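Local coordinates for protein peptidoglycan-N-acetylmuramic acid deacetylase PdaC (Bacillus subtilis subsp. subtilis str. 168, PDB 6H8N) that removes acetyl groups from N-acetylmuramic acid residues of peptidoglycan, which confers resistance to lysozyme, and also deacylates chitin oligomers, at residues A[141-144]-A[145-149]; A[23-26]-A[27-31]. The protein carries 1 engineered substitution. One frame throughout, in Å; residues are numbered along the deposited sequence.

Contact 1. Residues A[141-144]-A[145-149]; sequences TIVD and RVMNQ
V143 and M147, one helical turn apart, run alongside one another, with CG1 of V143 4.0 Å from CG of M147. The CG1 methyl of V143 stands anti to its own backbone N (chi1 171°), a torsion that brings it beside the carbonyl carbon, facing the next turn, where M147 CG lies. M147 answers with that methylene, which also rests 3.2 Å from V143 O; beyond CG the chain bends twice and carries the sulfur away. The short, rigid valine fits close against the small A168 of helix 163-178 and also touches E171, while the longer, unbranched methionine can bend to reach K175 of the same helix and Q179 beyond it. Two further residues of the buried side, I142 and V146, are joined through the backbone, V146 N donating to I142 O at 3.0 Å with an N-H...O angle of 170°, and CG2 of V146 lies 3.4 Å from that same oxygen. Toward solvent the residues turn polar. The aliphatic part of R145 runs past T141, its CG 3.2 Å from T141 O and its CD 4.2 Å from T141 CG2, before the chain bends toward the acidic D136 and E132, both only long, weak ion pairs. D144 sends its carboxylate back to K140 in an i to i-4 salt bridge, while its carbonyl O accepts from N148 N at 2.9 Å. The arrangement is that of an amphipathic alpha-helix, here a peripheral one of the NodB homology domain, whose apolar side is laid on helix 163-178 and on the loop containing D133.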
loop_
_atom_site.group_PDB
_atom_site.type_symbol
_atom_site.label_atom_id
_atom_site.label_comp_id
_atom_site.label_asym_id
_atom_site.label_seq_id
_atom_site.Cartn_x
_atom_site.Cartn_y
_atom_site.Cartn_z
ATOM N N THR A 141 -13.886 14.367 5.870
ATOM C CA THR A 141 -13.877 14.425 4.411
ATOM C C THR A 141 -13.203 13.187 3.829
ATOM O O THR A 141 -13.705 12.593 2.873
ATOM C CB THR A 141 -13.174 15.694 3.935
ATOM O OG1 THR A 141 -13.912 16.842 4.380
ATOM C CG2 THR A 141 -13.071 15.742 2.417
ATOM N N ILE A 142 -12.067 12.797 4.401
ATOM C CA ILE A 142 -11.350 11.606 3.943
ATOM C C ILE A 142 -12.191 10.352 4.162
ATOM O O ILE A 142 -12.340 9.520 3.256
ATOM C CB ILE A 142 -9.988 11.507 4.649
ATOM C CG1 ILE A 142 -9.115 12.722 4.340
ATOM C CG2 ILE A 142 -9.276 10.215 4.265
ATOM C CD1 ILE A 142 -8.035 12.933 5.359
ATOM N N VAL A 143 -12.729 10.179 5.376
ATOM C CA VAL A 143 -13.537 9.002 5.675
ATOM C C VAL A 143 -14.690 8.885 4.695
ATOM O O VAL A 143 -14.956 7.812 4.137
ATOM C CB VAL A 143 -14.050 9.058 7.124
ATOM C CG1 VAL A 143 -15.055 7.958 7.384
ATOM C CG2 VAL A 143 -12.923 8.973 8.114
ATOM N N ASP A 144 -15.424 9.981 4.498
ATOM C CA ASP A 144 -16.627 9.892 3.683
ATOM C C ASP A 144 -16.289 9.600 2.229
ATOM O O ASP A 144 -17.001 8.828 1.575
ATOM C CB ASP A 144 -17.486 11.153 3.826
ATOM C CG ASP A 144 -18.173 11.227 5.172
ATOM O OD1 ASP A 144 -17.967 10.334 6.010
ATOM O OD2 ASP A 144 -18.920 12.212 5.407
ATOM N N ARG A 145 -15.211 10.184 1.706
ATOM C CA ARG A 145 -14.806 9.899 0.331
ATOM C C ARG A 145 -14.452 8.418 0.177
ATOM O O ARG A 145 -14.906 7.743 -0.760
ATOM C CB ARG A 145 -13.621 10.790 -0.075
ATOM C CG ARG A 145 -13.955 12.255 -0.327
ATOM C CD ARG A 145 -12.761 13.084 -0.872
ATOM N NE ARG A 145 -12.529 12.819 -2.299
ATOM C CZ ARG A 145 -11.758 13.550 -3.113
ATOM N NH1 ARG A 145 -11.643 13.211 -4.393
ATOM N NH2 ARG A 145 -11.091 14.606 -2.670
ATOM N N VAL A 146 -13.671 7.883 1.109
ATOM C CA VAL A 146 -13.299 6.476 1.022
ATOM C C VAL A 146 -14.521 5.578 1.176
ATOM O O VAL A 146 -14.732 4.641 0.394
ATOM C CB VAL A 146 -12.213 6.131 2.053
ATOM C CG1 VAL A 146 -11.998 4.619 2.130
ATOM C CG2 VAL A 146 -10.923 6.863 1.726
ATOM N N MET A 147 -15.340 5.824 2.201
ATOM C CA MET A 147 -16.446 4.916 2.465
ATOM C C MET A 147 -17.493 4.959 1.359
ATOM O O MET A 147 -18.120 3.929 1.072
ATOM C CB MET A 147 -17.074 5.207 3.826
ATOM C CG MET A 147 -16.167 4.968 5.013
ATOM S SD MET A 147 -15.359 3.350 5.061
ATOM C CE MET A 147 -16.775 2.259 5.112
ATOM N N ASN A 148 -17.659 6.099 0.688
ATOM C CA ASN A 148 -18.606 6.168 -0.411
ATOM C C ASN A 148 -18.107 5.415 -1.639
ATOM O O ASN A 148 -18.921 4.951 -2.446
ATOM C CB ASN A 148 -18.917 7.619 -0.760
ATOM C CG ASN A 148 -19.753 8.301 0.298
ATOM O OD1 ASN A 148 -20.343 7.647 1.154
ATOM N ND2 ASN A 148 -19.792 9.621 0.255
ATOM N N GLN A 149 -16.792 5.279 -1.804
ATOM C CA GLN A 149 -16.212 4.623 -2.970
ATOM C C GLN A 149 -15.749 3.197 -2.700
ATOM O O GLN A 149 -15.396 2.486 -3.651
ATOM C CB GLN A 149 -15.033 5.453 -3.484
ATOM C CG GLN A 149 -15.445 6.816 -4.015
ATOM C CD GLN A 149 -14.254 7.701 -4.325
ATOM O OE1 GLN A 149 -13.414 7.369 -5.159
ATOM N NE2 GLN A 149 -14.177 8.844 -3.644
#

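Contact 2. Residues A[23-26]-A[27-31]; sequences ATTN and QILDS
Regular i to i+4 hydrogen bonds join 23-26 to 27-31, with I28 N donating to T24 O at 3.1 Å, L29 N to T25 O at 2.9 Å and D30 N to N26 O. This is the alpha-helix of a beta-alpha-beta unit, the 22-35 helix between the parallel strands 11-17 and 40-43 of the deacetylase domain.

On the buried side, T25 and L29 leave the helix on one face in much the same direction, CG2 of T25 being 4.0 Å from CD1 of L29. The torsion of T25 (chi1 -52°) places that methyl beside its carbonyl carbon, facing the following turn, and turns OG1 back toward the start of the helix. Threonine suits this buried place: its methyl joins the apolar packing, while its hydroxyl is held by the carboxylate of D160 and the backbone N of N21. L29 and I28 supply bulk where the helix meets F41 of strand 40-43, and L29 also touches R57 and M58 of helix 52-60. I28 sets CG1 3.5 Å from T24 O. T24 lies against helix 163-178, its hydroxyl bonded to N21 and the backbone O of D160.

Polar residues occupy the flanks. Q27 has CG anti to the backbone N (chi1 -174°) and runs out extended, which carries its amide to D167 of helix 163-178. The side chain of N26 passes L29 at a slant, its OD1 4.1 Å from L29 CD1.

R57 ties this helix to helix 52-60 twice over: NH2 forms a salt bridge with D30 OD1, and NH1 donates to N26 O, which thereby accepts a second bond in addition to that from D30 N; the D30 nitrogen lies 2.9 Å from N26 O and 29° out of its carbonyl plane.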
loop_
_atom_site.group_PDB
_atom_site.type_symbol
_atom_site.label_atom_id
_atom_site.label_comp_id
_atom_site.label_asym_id
_atom_site.label_seq_id
_atom_site.Cartn_x
_atom_site.Cartn_y
_atom_site.Cartn_z
ATOM N N ALA A 23 4.667 8.605 14.434
ATOM C CA ALA A 23 3.495 9.122 15.117
ATOM C C ALA A 23 2.214 8.723 14.404
ATOM O O ALA A 23 1.200 8.442 15.056
ATOM C CB ALA A 23 3.592 10.637 15.253
ATOM N N THR A 24 2.224 8.698 13.074
ATOM C CA THR A 24 1.029 8.358 12.316
ATOM C C THR A 24 1.016 6.891 11.897
ATOM O O THR A 24 0.001 6.208 12.069
ATOM C CB THR A 24 0.907 9.277 11.100
ATOM O OG1 THR A 24 2.139 9.275 10.378
ATOM C CG2 THR A 24 0.619 10.698 11.531
ATOM N N THR A 25 2.140 6.369 11.399
ATOM C CA THR A 25 2.202 4.972 10.991
ATOM C C THR A 25 1.918 4.032 12.149
ATOM O O THR A 25 1.212 3.034 11.978
ATOM C CB THR A 25 3.566 4.669 10.371
ATOM O OG1 THR A 25 3.845 5.622 9.336
ATOM C CG2 THR A 25 3.609 3.248 9.810
ATOM N N ASN A 26 2.450 4.324 13.346
ATOM C CA ASN A 26 2.200 3.421 14.474
ATOM C C ASN A 26 0.726 3.389 14.863
ATOM O O ASN A 26 0.208 2.352 15.288
ATOM C CB ASN A 26 3.033 3.793 15.697
ATOM C CG ASN A 26 4.473 3.386 15.571
ATOM O OD1 ASN A 26 4.804 2.367 14.951
ATOM N ND2 ASN A 26 5.341 4.137 16.219
ATOM N N GLN A 27 0.048 4.530 14.766
ATOM C CA GLN A 27 -1.379 4.564 15.055
ATOM C C GLN A 27 -2.150 3.691 14.069
ATOM O O GLN A 27 -3.043 2.933 14.462
ATOM C CB GLN A 27 -1.850 6.019 14.999
ATOM C CG GLN A 27 -3.270 6.222 15.423
ATOM C CD GLN A 27 -3.752 7.640 15.190
ATOM O OE1 GLN A 27 -3.042 8.612 15.446
ATOM N NE2 GLN A 27 -4.965 7.755 14.715
ATOM N N ILE A 28 -1.783 3.751 12.781
ATOM C CA ILE A 28 -2.435 2.930 11.771
ATOM C C ILE A 28 -2.148 1.455 12.018
ATOM O O ILE A 28 -3.045 0.611 11.935
ATOM C CB ILE A 28 -1.987 3.390 10.375
ATOM C CG1 ILE A 28 -2.538 4.797 10.087
ATOM C CG2 ILE A 28 -2.416 2.398 9.289
ATOM C CD1 ILE A 28 -1.855 5.514 8.952
ATOM N N LEU A 29 -0.896 1.123 12.339
ATOM C CA LEU A 29 -0.552 -0.257 12.666
ATOM C C LEU A 29 -1.350 -0.743 13.868
ATOM O O LEU A 29 -1.806 -1.886 13.888
ATOM C CB LEU A 29 0.945 -0.393 12.931
ATOM C CG LEU A 29 1.824 -0.229 11.689
ATOM C CD1 LEU A 29 3.278 -0.071 12.086
ATOM C CD2 LEU A 29 1.666 -1.415 10.744
ATOM N N ASP A 30 -1.550 0.125 14.867
ATOM C CA ASP A 30 -2.374 -0.227 16.026
ATOM C C ASP A 30 -3.801 -0.538 15.601
ATOM O O ASP A 30 -4.399 -1.508 16.081
ATOM C CB ASP A 30 -2.411 0.914 17.043
ATOM C CG ASP A 30 -1.120 1.096 17.818
ATOM O OD1 ASP A 30 -0.214 0.249 17.762
ATOM O OD2 ASP A 30 -1.041 2.128 18.529
ATOM N N SER A 31 -4.375 0.297 14.734
ATOM C CA SER A 31 -5.745 0.092 14.274
ATOM C C SER A 31 -5.865 -1.225 13.522
ATOM O O SER A 31 -6.818 -1.983 13.714
ATOM C CB SER A 31 -6.175 1.238 13.353
ATOM O OG SER A 31 -6.144 2.505 13.971
#

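Overall arrangement
Contact 2 comes first along the chain, on helix 22-35, and contact 1 follows on helix 139-149, both within the one NodB homology domain. Their centres are 19 Å apart and their nearest atoms about 10 Å, so they do not touch. Helix 163-178 is their common neighbour, meeting side chains from each. Contact 2 adjoins strand 40-43 of the main parallel sheet, with the side chain of T25 about 12 Å from the zinc ion held by D18, H68 and H72. Contact 1 lies further from the chain centre, yet the side chain of I142 is about 4 Å from that of D133, thought by similarity to raise the pKa of the active-site histidine. Neither contact supplies a zinc ligand.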